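Local coordinates for invasion-associated protein B (Bartonella henselae, PDB 3DTD) that is of undetermined molecular function but probably takes part in host-cell invasion by the bacterium, at residues Leu159-Leu162 and Ile163-Lys167. Residues are numbered along the deposited sequence; the frame is centred on the assembly and turned at random.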
loop_
_atom_site.group_PDB
_atom_site.type_symbol
_atom_site.label_atom_id
_atom_site.label_comp_id
_atom_site.label_asym_id
_atom_site.label_seq_id
_atom_site.Cartn_x
_atom_site.Cartn_y
_atom_site.Cartn_z
ATOM N N LEU C 159 -9.371 33.229 -28.997
ATOM C CA LEU C 159 -8.581 33.576 -30.178
ATOM C C LEU C 159 -8.195 35.056 -30.203
ATOM O O LEU C 159 -7.090 35.397 -30.614
ATOM C CB LEU C 159 -9.301 33.167 -31.463
ATOM C CG LEU C 159 -8.555 33.302 -32.791
ATOM C CD1 LEU C 159 -7.171 32.650 -32.760
ATOM C CD2 LEU C 159 -9.399 32.705 -33.885
ATOM N N ASN C 160 -9.103 35.916 -29.743
ATOM C CA ASN C 160 -8.827 37.343 -29.546
ATOM C C ASN C 160 -7.692 37.614 -28.566
ATOM O O ASN C 160 -6.897 38.533 -28.768
ATOM C CB ASN C 160 -10.084 38.074 -29.065
ATOM C CG ASN C 160 -11.129 38.215 -30.149
ATOM O OD1 ASN C 160 -10.868 37.941 -31.313
ATOM N ND2 ASN C 160 -12.326 38.642 -29.767
ATOM N N ARG C 161 -7.642 36.813 -27.503
ATOM C CA ARG C 161 -6.560 36.847 -26.526
ATOM C C ARG C 161 -5.238 36.365 -27.131
ATOM O O ARG C 161 -4.185 36.938 -26.851
ATOM C CB ARG C 161 -6.945 36.027 -25.289
ATOM C CG ARG C 161 -5.903 35.978 -24.174
ATOM C CD ARG C 161 -5.547 37.345 -23.640
ATOM N NE ARG C 161 -4.609 37.243 -22.530
ATOM C CZ ARG C 161 -3.770 38.203 -22.160
ATOM N NH1 ARG C 161 -3.737 39.357 -22.816
ATOM N NH2 ARG C 161 -2.958 38.000 -21.134
ATOM N N LEU C 162 -5.309 35.333 -27.970
ATOM C CA LEU C 162 -4.153 34.829 -28.709
ATOM C C LEU C 162 -3.568 35.858 -29.679
ATOM O O LEU C 162 -2.349 35.930 -29.850
ATOM C CB LEU C 162 -4.514 33.532 -29.448
ATOM C CG LEU C 162 -3.790 32.238 -29.060
ATOM C CD1 LEU C 162 -3.823 31.932 -27.576
ATOM C CD2 LEU C 162 -4.328 31.078 -29.866
ATOM N N ILE C 163 -4.448 36.647 -30.299
ATOM C CA ILE C 163 -4.053 37.760 -31.171
ATOM C C ILE C 163 -3.353 38.847 -30.355
ATOM O O ILE C 163 -2.308 39.356 -30.757
ATOM C CB ILE C 163 -5.273 38.327 -31.961
ATOM C CG1 ILE C 163 -5.810 37.275 -32.941
ATOM C CG2 ILE C 163 -4.901 39.592 -32.736
ATOM C CD1 ILE C 163 -7.252 37.472 -33.365
ATOM N N ALA C 164 -3.928 39.161 -29.196
ATOM C CA ALA C 164 -3.383 40.146 -28.260
ATOM C C ALA C 164 -2.033 39.751 -27.654
ATOM O O ALA C 164 -1.200 40.616 -27.381
ATOM C CB ALA C 164 -4.395 40.435 -27.154
ATOM N N LEU C 165 -1.824 38.452 -27.444
ATOM C CA LEU C 165 -0.558 37.945 -26.909
ATOM C C LEU C 165 0.572 37.950 -27.946
ATOM O O LEU C 165 1.749 37.980 -27.580
ATOM C CB LEU C 165 -0.735 36.550 -26.301
ATOM C CG LEU C 165 -1.420 36.469 -24.932
ATOM C CD1 LEU C 165 -2.028 35.092 -24.703
ATOM C CD2 LEU C 165 -0.470 36.844 -23.795
ATOM N N GLN C 166 0.207 37.917 -29.228
ATOM C CA GLN C 166 1.171 38.034 -30.326
ATOM C C GLN C 166 1.759 39.437 -30.421
ATOM O O GLN C 166 2.945 39.598 -30.714
ATOM C CB GLN C 166 0.531 37.659 -31.665
ATOM C CG GLN C 166 0.794 36.229 -32.115
ATOM C CD GLN C 166 0.768 36.073 -33.629
ATOM O OE1 GLN C 166 0.050 36.786 -34.335
ATOM N NE2 GLN C 166 1.560 35.134 -34.134
ATOM N N LYS C 167 0.913 40.423 -30.185
ATOM C CA LYS C 167 1.273 41.821 -30.181
ATOM C C LYS C 167 2.151 42.198 -29.012
ATOM O O LYS C 167 2.947 43.086 -29.120
ATOM C CB LYS C 167 0.007 42.658 -30.138
ATOM C CG LYS C 167 -0.397 43.274 -31.448
ATOM C CD LYS C 167 -1.869 43.120 -31.730
ATOM C CE LYS C 167 -2.137 42.644 -33.177
ATOM N NZ LYS C 167 -1.973 41.157 -33.441
#
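Leu-159 meets Ile-163 one turn further along the C-terminal helix 155-168, and the i+4 to i N-H...O=C hydrogen bonds identify it as an alpha-helix. The first of them runs from Ile-163 N to Leu-159 O, 2.9 Å with an N-H...O angle of 149°. The side chains add only a loose apolar contact, CG of Leu-159 to CD1 of Ile-163 at 4.4 Å. With CG1 beside its own backbone N (chi1 -65°), Ile-163 is folded back along the helix, which brings its CD1 to 3.4 Å from Leu-159 O. Leu-159 also packs against Met-47 of strand 42-52 and Val-122 of helix 119-127, which leaves it buried.

Asn-160 accepts the next hydrogen bond from Ala-164 N, and its side chain runs alongside that of Ile-163, pointing the same way.

Arg-161 takes a hydrogen bond from Leu-165 N at its carbonyl oxygen, and its side chain forms the main side-chain contact with the next turn. CG lies anti to the backbone N, and a bend at chi2 carries the chain across Leu-165. CD2 of Leu-165 sits 3.8 Å above the plane of the Arg-161 guanidinium, offset toward its rim, and CD1 of Leu-165 comes to 4.0 Å from NE of Arg-161. A salt bridge from NE to Glu-27 anchors the polar end, tying the helix to the first strand, 27-29.

Leu-162 turns inward onto Ile-34 and Met-47 of the antiparallel sheet, and Leu-165 continues this apolar line onto Ile-34 and the disulfide-bonded Cys-36 and Cys-45. The hydrogen bond from Gln-166 N to Leu-162 O is longer, 3.3 Å, and more bent, with an N-H...O angle of 137°; its donor stands above the carbonyl plane.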